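Local structure of T-lymphoma invasion and metastasis-inducing protein 2 (Mus musculus, 3A8P) at residues Val11-Trp16 with Val116-Ser121. The protein activates the GTPase RAC1 as a guanine nucleotide exchange factor, contributing to neurite growth, and is represented here by its protein- and membrane-binding PHCCEx domain. Sequence-based numbering, arbitrary orientation.
Sequences VRKAGW and VTAIHS
In the PH domain of the PHCCEx module, where the C-terminal helix of the PH fold, 109-130, packs against the first strand of the sheet, Arg-12 and Lys-13 reach across to Ala-118 and Ser-121. Their aliphatic parts straddle one methyl: CB of Ala-118 lies 3.9 Å from CD of Arg-12 and equally 3.9 Å from CD of Lys-13. The backbones come nearest at Lys-13 and Ala-118, whose CA atoms are 6.8 Å apart; the same alanine also touches Leu-46 of the adjoining strand 40-47. Arg-12 sits at the corner where the chain bends. It runs out with CG anti to the backbone N (chi1 174°), then turns at chi3 (-69°), which lays its guanidinium alongside the next helical turn. There Ser-121 offers carbon rather than oxygen: its CB stands over one face of the group, 3.7 Å from NH1 of Arg-12. CD of Arg-12 also approaches O of Ala-118 at 3.2 Å, with no hydrogen bond between the segments. The serine hydroxyl is turned back onto its own helix, OG of Ser-121 donating to O of Thr-117 over 2.8 Å. This carbonyl also accepts the backbone N of Ser-121, and the two donors arrive from opposite faces of its plane. Lys-13 bends near its end, at chi4, and carries NZ off to a salt bridge with Asp-111 and a cation-pi contact with Trp-115, both on the same helix. Strand and helix thus meet here through methylenes, a methyl and the flat side of a guanidinium, chiefly by van der Waals contact, while the lysine charge is paired earlier along the helix.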
loop_
_atom_site.group_PDB
_atom_site.type_symbol
_atom_site.label_atom_id
_atom_site.label_comp_id
_atom_site.label_asym_id
_atom_site.label_seq_id
_atom_site.Cartn_x
_atom_site.Cartn_y
_atom_site.Cartn_z
ATOM N N VAL A 11 18.255 10.662 -11.143
ATOM C CA VAL A 11 16.819 10.788 -11.332
ATOM C C VAL A 11 16.258 9.707 -12.246
ATOM O O VAL A 11 16.695 9.551 -13.385
ATOM C CB VAL A 11 16.461 12.165 -11.920
ATOM C CG1 VAL A 11 15.019 12.172 -12.399
ATOM C CG2 VAL A 11 16.680 13.244 -10.867
ATOM N N ARG A 12 15.280 8.971 -11.736
ATOM C CA ARG A 12 14.634 7.904 -12.486
ATOM C C ARG A 12 13.527 8.488 -13.358
ATOM O O ARG A 12 13.271 8.013 -14.461
ATOM C CB ARG A 12 14.046 6.873 -11.514
ATOM C CG ARG A 12 13.210 5.779 -12.168
ATOM C CD ARG A 12 12.627 4.839 -11.122
ATOM N NE ARG A 12 13.645 4.012 -10.476
ATOM C CZ ARG A 12 14.173 2.919 -11.019
ATOM N NH1 ARG A 12 13.778 2.518 -12.221
ATOM N NH2 ARG A 12 15.092 2.222 -10.360
ATOM N N LYS A 13 12.871 9.522 -12.850
ATOM C CA LYS A 13 11.791 10.165 -13.578
ATOM C C LYS A 13 11.524 11.538 -12.985
ATOM O O LYS A 13 11.801 11.775 -11.805
ATOM C CB LYS A 13 10.516 9.326 -13.500
ATOM C CG LYS A 13 9.467 9.760 -14.503
ATOM C CD LYS A 13 8.215 8.923 -14.411
ATOM C CE LYS A 13 7.327 9.153 -15.613
ATOM N NZ LYS A 13 7.026 10.590 -15.832
ATOM N N ALA A 14 10.977 12.430 -13.803
ATOM C CA ALA A 14 10.676 13.787 -13.370
ATOM C C ALA A 14 9.533 14.358 -14.211
ATOM O O ALA A 14 9.402 14.026 -15.385
ATOM C CB ALA A 14 11.921 14.658 -13.509
ATOM N N GLY A 15 8.704 15.207 -13.614
ATOM C CA GLY A 15 7.605 15.777 -14.370
ATOM C C GLY A 15 6.601 16.489 -13.494
ATOM O O GLY A 15 6.597 16.305 -12.275
ATOM N N TRP A 16 5.751 17.308 -14.109
ATOM C CA TRP A 16 4.736 18.051 -13.370
ATOM C C TRP A 16 3.662 17.121 -12.835
ATOM O O TRP A 16 3.210 16.210 -13.527
ATOM C CB TRP A 16 4.051 19.091 -14.259
ATOM C CG TRP A 16 4.883 20.284 -14.620
ATOM C CD1 TRP A 16 5.426 20.570 -15.839
ATOM C CD2 TRP A 16 5.222 21.377 -13.762
ATOM N NE1 TRP A 16 6.079 21.780 -15.796
ATOM C CE2 TRP A 16 5.970 22.297 -14.533
ATOM C CE3 TRP A 16 4.965 21.672 -12.416
ATOM C CZ2 TRP A 16 6.463 23.492 -14.003
ATOM C CZ3 TRP A 16 5.457 22.866 -11.888
ATOM C CH2 TRP A 16 6.196 23.758 -12.684
ATOM N N VAL A 116 3.746 5.150 -12.236
ATOM C CA VAL A 116 3.481 3.944 -11.471
ATOM C C VAL A 116 4.627 2.958 -11.666
ATOM O O VAL A 116 5.134 2.391 -10.702
ATOM C CB VAL A 116 2.146 3.279 -11.909
ATOM C CG1 VAL A 116 2.036 1.866 -11.325
ATOM C CG2 VAL A 116 0.985 4.120 -11.432
ATOM N N THR A 117 5.035 2.763 -12.917
ATOM C CA THR A 117 6.119 1.843 -13.229
ATOM C C THR A 117 7.415 2.287 -12.547
ATOM O O THR A 117 8.131 1.476 -11.950
ATOM C CB THR A 117 6.352 1.766 -14.761
ATOM O OG1 THR A 117 5.183 1.230 -15.395
ATOM C CG2 THR A 117 7.565 0.878 -15.088
ATOM N N ALA A 118 7.702 3.582 -12.638
ATOM C CA ALA A 118 8.905 4.158 -12.045
ATOM C C ALA A 118 8.959 3.962 -10.524
ATOM O O ALA A 118 9.953 3.476 -9.989
ATOM C CB ALA A 118 8.997 5.667 -12.397
ATOM N N ILE A 119 7.887 4.327 -9.831
ATOM C CA ILE A 119 7.854 4.199 -8.377
ATOM C C ILE A 119 7.960 2.745 -7.931
ATOM O O ILE A 119 8.723 2.422 -7.015
ATOM C CB ILE A 119 6.577 4.851 -7.808
ATOM C CG1 ILE A 119 6.652 6.365 -8.038
ATOM C CG2 ILE A 119 6.430 4.532 -6.315
ATOM C CD1 ILE A 119 5.360 7.110 -7.784
ATOM N N HIS A 120 7.215 1.859 -8.582
ATOM C CA HIS A 120 7.269 0.450 -8.221
ATOM C C HIS A 120 8.638 -0.133 -8.506
ATOM O O HIS A 120 9.128 -0.958 -7.735
ATOM C CB HIS A 120 6.187 -0.339 -8.967
ATOM C CG HIS A 120 4.826 -0.193 -8.364
ATOM N ND1 HIS A 120 3.676 -0.598 -9.006
ATOM C CD2 HIS A 120 4.434 0.305 -7.166
ATOM C CE1 HIS A 120 2.633 -0.356 -8.230
ATOM N NE2 HIS A 120 3.065 0.192 -7.106
ATOM N N SER A 121 9.262 0.290 -9.605
ATOM C CA SER A 121 10.594 -0.218 -9.947
ATOM C C SER A 121 11.644 0.220 -8.933
ATOM O O SER A 121 12.519 -0.558 -8.565
ATOM C CB SER A 121 11.008 0.242 -11.347
ATOM O OG SER A 121 10.164 -0.340 -12.320
#